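Long-range contacts in 3-polyprenyl-4-hydroxybenzoate decarboxylase and related decarboxylases (Pelotomaculum thermopropionicum, PDB 6H6X), which binds prenylated FMN and manganese and, as the UbiD-class enzyme HmfF, probably catalyses the reversible decarboxylation of aromatic acids, including carboxylation of 2-furoic acid: residues E104-E109 with A277-R282; I111-M116 with V273-V278; P167-H172 with T204-D209. The protein carries 8 engineered substitutions. All coordinates share one frame; numbering follows the deposited sequence.

Contact 1 (E104-E109 with A277-R282); sequences ECIIRE and AVTHRR
Cys105, Ile106 and Ile107 pair with His280, Thr279 and Val278 in an antiparallel beta ladder, which lays strand 105-107 along the end of strand 264-280 in the antiparallel sheet of the Rift-related, FMN-binding domain. Four backbone hydrogen bonds hold it. Cys105 and His280 form one hydrogen-bonded pair, with Cys105 N giving to His280 O at 3.0 Å and His280 N returning the bond to Cys105 O; Ile107 and Val278 form the other. Between them Ile106 and Thr279 make a non-hydrogen-bonded pair, their CA atoms 4.3 Å apart.

Apolar packing differs on the two faces. On one, Ile106 and Thr279 lie side by side and point the same way, Ile106 CG1 meeting Thr279 CG2 at 3.9 Å, while Thr279 OG1 is hydrogen-bonded to Val102 O. On the other, His280 CG is tucked between its own backbone N and carbonyl carbon (chi1 62°), which brings the ring across to Cys105. Cys105 CB sits over the ring face as a CH-pi contact, 3.8 Å from the His280 centroid, with its SG oblique to the ring. Ile107 CD1 also comes in obliquely, 3.8 Å from His280 NE2, and Met116 of helix 113-116 packs on this face.

At the charged end the ion pair itself is loose. Glu104 and Arg282 cross at about a right angle, but Glu104 OE1 to Arg282 NH1 is a long salt bridge of 3.8 Å, the oxygen well out of the guanidinium plane. The firmer grip is on the backbone: Arg282 N donates to the anti lone pair of Glu104 OE1 at 2.8 Å, with an N-H...O angle of 161°.

Contact 2 (I111-M116 with V273-V278); sequences IDLLKM and VEVTAV
Met116 and Val278 meet tip to tip and unusually tightly: Met116 CE stands 3.4 Å from Val278 CG1, closer than ordinary van der Waals contact. The methionine chain is bent at its last torsion (chi3 58°), which turns the methyl group toward the valine. The other branch of Val278, CG2, takes Leu113 CD2 at 3.7 Å, so helix 113-116 grips both methyls of this one side chain. No hydrogen bond joins the two segments; side-chain methyls do the touching.

Ile111, just ahead of the helix, uses its two ends differently. Its CG2 methyl rests against Val275 CG2 at 3.8 Å, whereas CD1 reaches the backbone of strand 264-280, lying 3.7 Å from Ala277 N. It touches the strand at a classic beta bulge, where Thr276 and Ala277 both face Glu243 of strand 240-246. With an alanine here both methyls would be gone, which is likely to leave a gap against Val275, Val278 and the bulged backbone.

Leu113 CD1 packs on Val275 CG1, 4.0 Å away. Asp112 is the N-cap of the helix, and its OD1 accepts a weak bond from Lys115 N.

Contact 3 (P167-H172 with T204-D209); sequences PRHLWH and TRLGVD. With MN (manganese (II) ion), chain H; 4LU (1-deoxy-5-O-phosphono-1-(3,3,4,5-tetramethyl-9,11-dioxo-2,3,8,9,10,11-hexahydro-7H-quinolino[1,8-fg]pteridin-12-ium-7-y l)-D-ribitol), chain I.
His169, the first residue of helix 169-179, faces Leu206 of the irregular segment 204-209 with their CA atoms 6.7 Å apart, and the clear polar links between the segments pass through cofactor, metal and water. The start of the helix points at the cofactor phosphate, His169 N donating to O3P of the prenylated FMN at 3.0 Å. The imidazole of His169 is hemmed in on several sides. Its ND1 binds the manganese ion at 2.4 Å, and at the ring edge Thr204 O lies in the plane, 3.2 Å from His169 CE1. Phosphate O1P stands over one face, Leu206 O over the opposite one, and Leu206 CA makes an off-centre CH-pi contact.

Leu206 carries the apolar part. With CG anti to the backbone N (chi1 -172°), its two methyls part between two rings: CD1 lies 3.4 Å from His169 CD2, while CD2 comes to His172 CE1 at 3.9 Å, crossing that side chain at about a right angle. His172 ND1 is buried here with no polar partner in the model.

Arg168, at the N-cap, is bent at its second and third torsions and curls over to the phosphate. Its NH2 donates to O1P at 2.9 Å and NE adds a weaker bond to the same oxygen, a grip that probably offsets phosphate charge. A metal-bound water serves the other segment, accepting from Thr204 N and donating to O1P at 2.8 Å. With phosphate O2P, this water and His169 on the manganese, Asn147 and Glu210 complete the set of ligands: this is the metal-phosphate end of the prenylated FMN site of a UbiD-family enzyme.

How the contacts relate
Contacts 1 and 2 are partly buried neighbours, their centres about 10 Å apart, and share Ala277 and Val278 of strand 264-280. Strand 105-107 and helix 113-116 follow one another in the chain, so contact 1 adds a strand to the sheet and contact 2 lays a helix on it; the two touch where Met116 CE lies 3.9 Å from His280 CD2. Contact 1 relies mainly on backbone bonds, contact 2 on apolar side chains packed on one another and on the strand backbone. Contact 3, a surface contact, is nested in the chain between the segments of both, its centre over 25 Å from theirs. Its chemistry is mostly that of metal and phosphate, with one leucine packed on two imidazoles.

Contact 1 (E104-E109 with A277-R282)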
loop_
_atom_site.group_PDB
_atom_site.type_symbol
_atom_site.label_atom_id
_atom_site.label_comp_id
_atom_site.label_asym_id
_atom_site.label_seq_id
_atom_site.Cartn_x
_atom_site.Cartn_y
_atom_site.Cartn_z
ATOM N N GLU B 104 -21.418 -31.352 26.535
ATOM C CA GLU B 104 -21.991 -30.835 27.762
ATOM C C GLU B 104 -23.507 -30.546 27.666
ATOM O O GLU B 104 -24.259 -30.975 28.538
ATOM C CB GLU B 104 -21.201 -29.595 28.212
ATOM C CG GLU B 104 -19.832 -29.971 28.782
ATOM C CD GLU B 104 -18.842 -28.823 28.931
ATOM O OE1 GLU B 104 -19.161 -27.635 28.696
ATOM O OE2 GLU B 104 -17.691 -29.124 29.289
ATOM N N CYS B 105 -23.946 -29.855 26.610
ATOM C CA CYS B 105 -25.368 -29.629 26.321
ATOM C C CYS B 105 -25.728 -30.230 24.962
ATOM O O CYS B 105 -24.996 -30.062 24.002
ATOM C CB CYS B 105 -25.683 -28.128 26.318
ATOM S SG CYS B 105 -25.008 -27.207 27.718
ATOM N N ILE B 106 -26.864 -30.911 24.881
ATOM C CA ILE B 106 -27.283 -31.642 23.691
ATOM C C ILE B 106 -28.767 -31.341 23.502
ATOM O O ILE B 106 -29.542 -31.462 24.453
ATOM C CB ILE B 106 -27.065 -33.165 23.874
ATOM C CG1 ILE B 106 -25.567 -33.468 24.084
ATOM C CG2 ILE B 106 -27.653 -33.958 22.721
ATOM C CD1 ILE B 106 -25.246 -34.923 24.435
ATOM N N ILE B 107 -29.155 -30.936 22.296
ATOM C CA ILE B 107 -30.523 -30.562 21.990
ATOM C C ILE B 107 -30.924 -31.355 20.773
ATOM O O ILE B 107 -30.248 -31.301 19.728
ATOM C CB ILE B 107 -30.664 -29.031 21.740
ATOM C CG1 ILE B 107 -30.207 -28.231 22.973
ATOM C CG2 ILE B 107 -32.110 -28.627 21.439
ATOM C CD1 ILE B 107 -28.752 -27.833 22.955
ATOM N N ARG B 108 -32.007 -32.116 20.913
ATOM C CA ARG B 108 -32.563 -32.936 19.828
ATOM C C ARG B 108 -34.003 -32.607 19.462
ATOM O O ARG B 108 -34.467 -33.097 18.434
ATOM C CB ARG B 108 -32.458 -34.423 20.168
ATOM C CG ARG B 108 -31.015 -34.851 20.318
ATOM C CD ARG B 108 -30.831 -36.279 20.697
ATOM N NE ARG B 108 -31.351 -37.144 19.651
ATOM C CZ ARG B 108 -31.008 -38.417 19.490
ATOM N NH1 ARG B 108 -30.113 -38.998 20.299
ATOM N NH2 ARG B 108 -31.581 -39.122 18.514
ATOM N N GLU B 109 -34.698 -31.781 20.250
ATOM C CA GLU B 109 -36.098 -31.458 19.963
ATOM C C GLU B 109 -36.365 -29.969 20.115
ATOM O O GLU B 109 -35.731 -29.292 20.950
ATOM C CB GLU B 109 -37.027 -32.275 20.877
ATOM C CG GLU B 109 -37.012 -33.777 20.585
ATOM C CD GLU B 109 -38.304 -34.504 20.926
ATOM O OE1 GLU B 109 -38.822 -34.318 22.049
ATOM O OE2 GLU B 109 -38.782 -35.274 20.065
ATOM N N ALA B 277 -29.811 -32.060 15.218
ATOM C CA ALA B 277 -29.347 -31.847 16.570
ATOM C C ALA B 277 -28.296 -30.756 16.647
ATOM O O ALA B 277 -27.635 -30.460 15.670
ATOM C CB ALA B 277 -28.757 -33.144 17.139
ATOM N N VAL B 278 -28.117 -30.221 17.846
ATOM C CA VAL B 278 -27.154 -29.229 18.149
ATOM C C VAL B 278 -26.549 -29.621 19.461
ATOM O O VAL B 278 -27.277 -29.872 20.365
ATOM C CB VAL B 278 -27.800 -27.830 18.358
ATOM C CG1 VAL B 278 -26.775 -26.830 18.887
ATOM C CG2 VAL B 278 -28.423 -27.319 17.068
ATOM N N THR B 279 -25.218 -29.627 19.584
ATOM C CA THR B 279 -24.555 -29.825 20.879
ATOM C C THR B 279 -23.554 -28.737 21.070
ATOM O O THR B 279 -22.979 -28.210 20.107
ATOM C CB THR B 279 -23.851 -31.231 21.021
ATOM O OG1 THR B 279 -22.611 -31.265 20.304
ATOM C CG2 THR B 279 -24.723 -32.355 20.468
ATOM N N HIS B 280 -23.313 -28.387 22.315
ATOM C CA HIS B 280 -22.393 -27.331 22.594
ATOM C C HIS B 280 -21.809 -27.426 23.950
ATOM O O HIS B 280 -22.343 -28.104 24.814
ATOM C CB HIS B 280 -23.023 -25.935 22.337
ATOM C CG HIS B 280 -24.203 -25.600 23.181
ATOM N ND1 HIS B 280 -24.089 -25.076 24.455
ATOM C CD2 HIS B 280 -25.528 -25.672 22.917
ATOM C CE1 HIS B 280 -25.305 -24.865 24.944
ATOM N NE2 HIS B 280 -26.196 -25.237 24.034
ATOM N N ARG B 281 -20.675 -26.763 24.126
ATOM C CA ARG B 281 -20.183 -26.473 25.439
ATOM C C ARG B 281 -21.196 -25.659 26.261
ATOM O O ARG B 281 -22.020 -24.829 25.738
ATOM C CB ARG B 281 -18.927 -25.631 25.386
ATOM C CG ARG B 281 -17.691 -26.353 24.949
ATOM C CD ARG B 281 -16.555 -25.400 24.971
ATOM N NE ARG B 281 -15.356 -25.993 24.453
ATOM C CZ ARG B 281 -14.225 -26.230 25.143
ATOM N NH1 ARG B 281 -14.094 -25.936 26.427
ATOM N NH2 ARG B 281 -13.184 -26.792 24.520
ATOM N N ARG B 282 -21.079 -25.877 27.563
ATOM C CA ARG B 282 -21.714 -25.039 28.543
ATOM C C ARG B 282 -21.144 -23.649 28.324
ATOM O O ARG B 282 -19.908 -23.458 28.349
ATOM C CB ARG B 282 -21.378 -25.537 29.965
ATOM C CG ARG B 282 -22.052 -24.792 31.124
ATOM C CD ARG B 282 -21.975 -25.581 32.435
ATOM N NE ARG B 282 -22.649 -26.888 32.317
ATOM C CZ ARG B 282 -22.059 -28.087 32.171
ATOM N NH1 ARG B 282 -20.715 -28.235 32.136
ATOM N NH2 ARG B 282 -22.835 -29.166 32.052
#

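Contact 2 (I111-M116 with V273-V278)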
loop_
_atom_site.group_PDB
_atom_site.type_symbol
_atom_site.label_atom_id
_atom_site.label_comp_id
_atom_site.label_asym_id
_atom_site.label_seq_id
_atom_site.Cartn_x
_atom_site.Cartn_y
_atom_site.Cartn_z
ATOM N N ILE B 111 -35.725 -27.492 17.931
ATOM C CA ILE B 111 -34.464 -26.845 17.612
ATOM C C ILE B 111 -34.782 -25.548 16.918
ATOM O O ILE B 111 -35.438 -25.568 15.867
ATOM C CB ILE B 111 -33.617 -27.698 16.652
ATOM C CG1 ILE B 111 -33.155 -28.994 17.331
ATOM C CG2 ILE B 111 -32.412 -26.898 16.160
ATOM C CD1 ILE B 111 -32.694 -30.056 16.352
ATOM N N ASP B 112 -34.286 -24.448 17.476
ATOM C CA ASP B 112 -34.389 -23.133 16.836
ATOM C C ASP B 112 -33.016 -22.442 16.843
ATOM O O ASP B 112 -32.591 -21.887 17.889
ATOM C CB ASP B 112 -35.461 -22.267 17.542
ATOM C CG ASP B 112 -35.868 -21.016 16.721
ATOM O OD1 ASP B 112 -35.038 -20.427 15.983
ATOM O OD2 ASP B 112 -37.034 -20.602 16.828
ATOM N N LEU B 113 -32.350 -22.451 15.675
ATOM C CA LEU B 113 -30.949 -21.986 15.594
ATOM C C LEU B 113 -30.799 -20.515 15.952
ATOM O O LEU B 113 -29.969 -20.157 16.808
ATOM C CB LEU B 113 -30.340 -22.265 14.224
ATOM C CG LEU B 113 -30.070 -23.724 13.853
ATOM C CD1 LEU B 113 -29.513 -23.748 12.446
ATOM C CD2 LEU B 113 -29.108 -24.429 14.804
ATOM N N LEU B 114 -31.634 -19.669 15.336
ATOM C CA LEU B 114 -31.626 -18.236 15.664
ATOM C C LEU B 114 -31.959 -17.877 17.098
ATOM O O LEU B 114 -31.492 -16.832 17.574
ATOM C CB LEU B 114 -32.527 -17.410 14.735
ATOM C CG LEU B 114 -31.868 -16.691 13.552
ATOM C CD1 LEU B 114 -32.816 -15.614 13.003
ATOM C CD2 LEU B 114 -30.520 -16.047 13.899
ATOM N N LYS B 115 -32.757 -18.693 17.784
ATOM C CA LYS B 115 -32.995 -18.470 19.218
ATOM C C LYS B 115 -31.766 -18.820 20.050
ATOM O O LYS B 115 -31.469 -18.121 21.015
ATOM C CB LYS B 115 -34.211 -19.254 19.752
ATOM C CG LYS B 115 -35.575 -18.623 19.460
ATOM C CD LYS B 115 -36.485 -18.545 20.696
ATOM C CE LYS B 115 -36.911 -19.912 21.225
ATOM N NZ LYS B 115 -37.880 -20.638 20.346
ATOM N N MET B 116 -31.058 -19.898 19.700
ATOM C CA MET B 116 -29.902 -20.326 20.506
ATOM C C MET B 116 -28.642 -19.514 20.263
ATOM O O MET B 116 -27.850 -19.274 21.194
ATOM C CB MET B 116 -29.550 -21.771 20.202
ATOM C CG MET B 116 -30.626 -22.786 20.514
ATOM S SD MET B 116 -30.147 -24.383 19.847
ATOM C CE MET B 116 -28.607 -24.583 20.706
ATOM N N VAL B 273 -29.991 -27.987 4.120
ATOM C CA VAL B 273 -29.625 -28.820 5.216
ATOM C C VAL B 273 -30.766 -28.752 6.200
ATOM O O VAL B 273 -31.154 -27.657 6.594
ATOM C CB VAL B 273 -28.355 -28.279 5.950
ATOM C CG1 VAL B 273 -28.070 -29.065 7.229
ATOM C CG2 VAL B 273 -27.143 -28.326 5.031
ATOM N N GLU B 274 -31.286 -29.913 6.594
ATOM C CA GLU B 274 -32.183 -30.045 7.749
ATOM C C GLU B 274 -31.331 -30.409 8.954
ATOM O O GLU B 274 -30.557 -31.370 8.906
ATOM C CB GLU B 274 -33.227 -31.147 7.498
ATOM C CG GLU B 274 -34.090 -31.535 8.707
ATOM C CD GLU B 274 -35.266 -32.475 8.353
ATOM O OE1 GLU B 274 -35.382 -33.570 8.963
ATOM O OE2 GLU B 274 -36.089 -32.133 7.469
ATOM N N VAL B 275 -31.500 -29.686 10.052
ATOM C CA VAL B 275 -30.694 -29.940 11.241
ATOM C C VAL B 275 -31.459 -30.856 12.200
ATOM O O VAL B 275 -32.643 -30.620 12.495
ATOM C CB VAL B 275 -30.069 -28.656 11.875
ATOM C CG1 VAL B 275 -30.405 -27.400 11.114
ATOM C CG2 VAL B 275 -30.312 -28.493 13.374
ATOM N N THR B 276 -30.766 -31.916 12.635
ATOM C CA THR B 276 -31.322 -32.950 13.504
ATOM C C THR B 276 -30.813 -32.892 14.943
ATOM O O THR B 276 -31.358 -33.566 15.803
ATOM C CB THR B 276 -31.062 -34.335 12.922
ATOM O OG1 THR B 276 -29.653 -34.558 12.781
ATOM C CG2 THR B 276 -31.719 -34.451 11.531
ATOM N N ALA B 277 -29.811 -32.060 15.218
ATOM C CA ALA B 277 -29.347 -31.847 16.570
ATOM C C ALA B 277 -28.296 -30.756 16.647
ATOM O O ALA B 277 -27.635 -30.460 15.670
ATOM C CB ALA B 277 -28.757 -33.144 17.139
ATOM N N VAL B 278 -28.117 -30.221 17.846
ATOM C CA VAL B 278 -27.154 -29.229 18.149
ATOM C C VAL B 278 -26.549 -29.621 19.461
ATOM O O VAL B 278 -27.277 -29.872 20.365
ATOM C CB VAL B 278 -27.800 -27.830 18.358
ATOM C CG1 VAL B 278 -26.775 -26.830 18.887
ATOM C CG2 VAL B 278 -28.423 -27.319 17.068
#

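Contact 3 (P167-H172 with T204-D209)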
loop_
_atom_site.group_PDB
_atom_site.type_symbol
_atom_site.label_atom_id
_atom_site.label_comp_id
_atom_site.label_asym_id
_atom_site.label_seq_id
_atom_site.Cartn_x
_atom_site.Cartn_y
_atom_site.Cartn_z
ATOM N N PRO B 167 -18.535 -26.844 -7.038
ATOM C CA PRO B 167 -18.223 -28.189 -7.561
ATOM C C PRO B 167 -16.798 -28.689 -7.196
ATOM O O PRO B 167 -15.867 -28.644 -8.011
ATOM C CB PRO B 167 -18.419 -28.018 -9.076
ATOM C CG PRO B 167 -18.076 -26.583 -9.310
ATOM C CD PRO B 167 -18.657 -25.853 -8.123
ATOM N N ARG B 168 -16.674 -29.157 -5.953
ATOM C CA ARG B 168 -15.415 -29.641 -5.351
ATOM C C ARG B 168 -15.783 -30.974 -4.623
ATOM O O ARG B 168 -16.682 -31.684 -5.073
ATOM C CB ARG B 168 -14.807 -28.585 -4.397
ATOM C CG ARG B 168 -14.298 -27.265 -4.999
ATOM C CD ARG B 168 -12.903 -27.365 -5.630
ATOM N NE ARG B 168 -11.918 -28.089 -4.801
ATOM C CZ ARG B 168 -11.001 -28.970 -5.237
ATOM N NH1 ARG B 168 -10.873 -29.285 -6.526
ATOM N NH2 ARG B 168 -10.186 -29.555 -4.356
ATOM N N HIS B 169 -15.165 -31.308 -3.488
ATOM C CA HIS B 169 -15.381 -32.627 -2.890
ATOM C C HIS B 169 -16.758 -32.862 -2.275
ATOM O O HIS B 169 -17.337 -33.918 -2.482
ATOM C CB HIS B 169 -14.265 -32.970 -1.903
ATOM C CG HIS B 169 -12.911 -32.984 -2.541
ATOM N ND1 HIS B 169 -11.747 -32.832 -1.831
ATOM C CD2 HIS B 169 -12.544 -33.103 -3.846
ATOM C CE1 HIS B 169 -10.719 -32.864 -2.659
ATOM N NE2 HIS B 169 -11.173 -33.034 -3.889
ATOM N N LEU B 170 -17.291 -31.923 -1.508
ATOM C CA LEU B 170 -18.592 -32.118 -0.922
ATOM C C LEU B 170 -19.663 -32.324 -2.003
ATOM O O LEU B 170 -20.563 -33.130 -1.851
ATOM C CB LEU B 170 -18.947 -30.913 -0.073
ATOM C CG LEU B 170 -20.298 -31.041 0.628
ATOM C CD1 LEU B 170 -20.325 -32.274 1.539
ATOM C CD2 LEU B 170 -20.604 -29.774 1.405
ATOM N N TRP B 171 -19.572 -31.559 -3.081
ATOM C CA TRP B 171 -20.465 -31.727 -4.237
ATOM C C TRP B 171 -20.418 -33.152 -4.818
ATOM O O TRP B 171 -21.456 -33.753 -5.102
ATOM C CB TRP B 171 -20.086 -30.714 -5.310
ATOM C CG TRP B 171 -20.967 -30.743 -6.504
ATOM C CD1 TRP B 171 -20.643 -31.206 -7.751
ATOM C CD2 TRP B 171 -22.325 -30.293 -6.576
ATOM N NE1 TRP B 171 -21.717 -31.077 -8.585
ATOM C CE2 TRP B 171 -22.763 -30.511 -7.906
ATOM C CE3 TRP B 171 -23.216 -29.718 -5.650
ATOM C CZ2 TRP B 171 -24.065 -30.163 -8.352
ATOM C CZ3 TRP B 171 -24.528 -29.380 -6.090
ATOM C CH2 TRP B 171 -24.929 -29.605 -7.436
ATOM N N HIS B 172 -19.206 -33.676 -4.976
ATOM C CA HIS B 172 -19.019 -35.042 -5.409
ATOM C C HIS B 172 -19.751 -35.999 -4.471
ATOM O O HIS B 172 -20.508 -36.848 -4.941
ATOM C CB HIS B 172 -17.540 -35.389 -5.501
ATOM C CG HIS B 172 -17.272 -36.641 -6.278
ATOM N ND1 HIS B 172 -16.802 -37.805 -5.691
ATOM C CD2 HIS B 172 -17.444 -36.924 -7.594
ATOM C CE1 HIS B 172 -16.673 -38.736 -6.619
ATOM N NE2 HIS B 172 -17.080 -38.237 -7.774
ATOM N N THR B 204 -6.687 -30.729 -2.144
ATOM C CA THR B 204 -6.004 -32.006 -2.291
ATOM C C THR B 204 -6.713 -32.846 -3.331
ATOM O O THR B 204 -7.803 -32.478 -3.824
ATOM C CB THR B 204 -5.978 -32.804 -0.970
ATOM O OG1 THR B 204 -7.254 -33.460 -0.768
ATOM C CG2 THR B 204 -5.619 -31.900 0.239
ATOM N N ARG B 205 -6.095 -33.979 -3.649
ATOM C CA ARG B 205 -6.733 -34.968 -4.515
ATOM C C ARG B 205 -7.867 -35.604 -3.699
ATOM O O ARG B 205 -7.961 -35.415 -2.483
ATOM C CB ARG B 205 -5.724 -35.986 -5.088
ATOM C CG ARG B 205 -5.686 -37.348 -4.389
ATOM C CD ARG B 205 -4.270 -37.823 -4.115
ATOM N NE ARG B 205 -4.292 -38.719 -2.957
ATOM C CZ ARG B 205 -3.312 -38.885 -2.070
ATOM N NH1 ARG B 205 -2.150 -38.228 -2.167
ATOM N NH2 ARG B 205 -3.497 -39.749 -1.064
ATOM N N LEU B 206 -8.704 -36.378 -4.377
ATOM C CA LEU B 206 -10.069 -36.652 -3.912
ATOM C C LEU B 206 -10.244 -37.330 -2.528
ATOM O O LEU B 206 -11.302 -37.170 -1.907
ATOM C CB LEU B 206 -10.823 -37.424 -5.004
ATOM C CG LEU B 206 -12.325 -37.668 -4.851
ATOM C CD1 LEU B 206 -13.078 -36.395 -4.498
ATOM C CD2 LEU B 206 -12.869 -38.276 -6.137
ATOM N N GLY B 207 -9.238 -38.057 -2.031
ATOM C CA GLY B 207 -9.387 -38.804 -0.765
ATOM C C GLY B 207 -8.424 -38.564 0.402
ATOM O O GLY B 207 -7.968 -39.534 1.028
ATOM N N VAL B 208 -8.106 -37.310 0.730
ATOM C CA VAL B 208 -7.311 -37.053 1.944
ATOM C C VAL B 208 -8.112 -36.212 2.930
ATOM O O VAL B 208 -8.705 -35.178 2.594
ATOM C CB VAL B 208 -5.875 -36.518 1.687
ATOM C CG1 VAL B 208 -5.878 -35.328 0.789
ATOM C CG2 VAL B 208 -5.165 -36.163 2.986
ATOM N N ASP B 209 -8.105 -36.702 4.162
ATOM C CA ASP B 209 -8.979 -36.234 5.210
ATOM C C ASP B 209 -8.332 -34.989 5.814
ATOM O O ASP B 209 -7.246 -35.034 6.418
ATOM C CB ASP B 209 -9.161 -37.370 6.230
ATOM C CG ASP B 209 -9.933 -36.959 7.466
ATOM O OD1 ASP B 209 -10.415 -35.814 7.556
ATOM O OD2 ASP B 209 -10.056 -37.813 8.366
HETATM MN MN MN H . -11.070 -32.301 0.392
HETATM C C9 4LU I . -13.975 -20.808 2.641
HETATM C C8 4LU I . -13.846 -19.933 3.760
HETATM C C7 4LU I . -14.860 -19.050 4.147
HETATM C C10 4LU I . -16.533 -21.893 0.107
HETATM C C6 4LU I . -16.026 -18.858 3.194
HETATM N N3 4LU I . -19.100 -22.674 -0.660
HETATM C C2 4LU I . -18.007 -23.382 -1.089
HETATM C C13 4LU I . -17.294 -16.752 4.370
HETATM C C5 4LU I . -17.267 -17.954 3.447
HETATM C C1 4LU I . -18.153 -18.699 1.275
HETATM O O2 4LU I . -18.172 -24.401 -1.829
HETATM N N1 4LU I . -16.752 -23.004 -0.701
HETATM C C4 4LU I . -18.994 -21.570 0.139
HETATM O O4 4LU I . -20.024 -20.959 0.524
HETATM C C4A 4LU I . -17.624 -21.118 0.566
HETATM N N5 4LU I . -17.415 -19.996 1.435
HETATM C C3 4LU I . -18.342 -18.013 2.418
HETATM C C12 4LU I . -18.056 -18.886 4.412
HETATM C C5A 4LU I . -16.198 -19.884 2.162
HETATM C C7M 4LU I . -14.669 -18.125 5.348
HETATM C C8M 4LU I . -12.563 -20.079 4.535
HETATM C C9A 4LU I . -15.093 -20.807 1.780
HETATM N N10 4LU I . -15.229 -21.534 0.535
HETATM C "C1'" 4LU I . -14.124 -22.322 -0.009
HETATM C "C2'" 4LU I . -13.991 -23.787 0.464
HETATM O "O2'" 4LU I . -14.168 -23.953 1.875
HETATM C "C3'" 4LU I . -12.584 -24.254 0.124
HETATM O "O3'" 4LU I . -12.298 -23.944 -1.242
HETATM C "C4'" 4LU I . -12.380 -25.741 0.433
HETATM O "O4'" 4LU I . -10.980 -26.135 0.562
HETATM C "C5'" 4LU I . -13.000 -26.705 -0.564
HETATM O "O5'" 4LU I . -12.618 -27.969 0.021
HETATM P P 4LU I . -12.622 -29.370 -0.803
HETATM O O2P 4LU I . -12.379 -30.493 0.222
HETATM O O3P 4LU I . -14.054 -29.502 -1.397
HETATM O O1P 4LU I . -11.470 -29.224 -1.799
HETATM O O HOH W 1 -9.467 -30.808 -0.570
#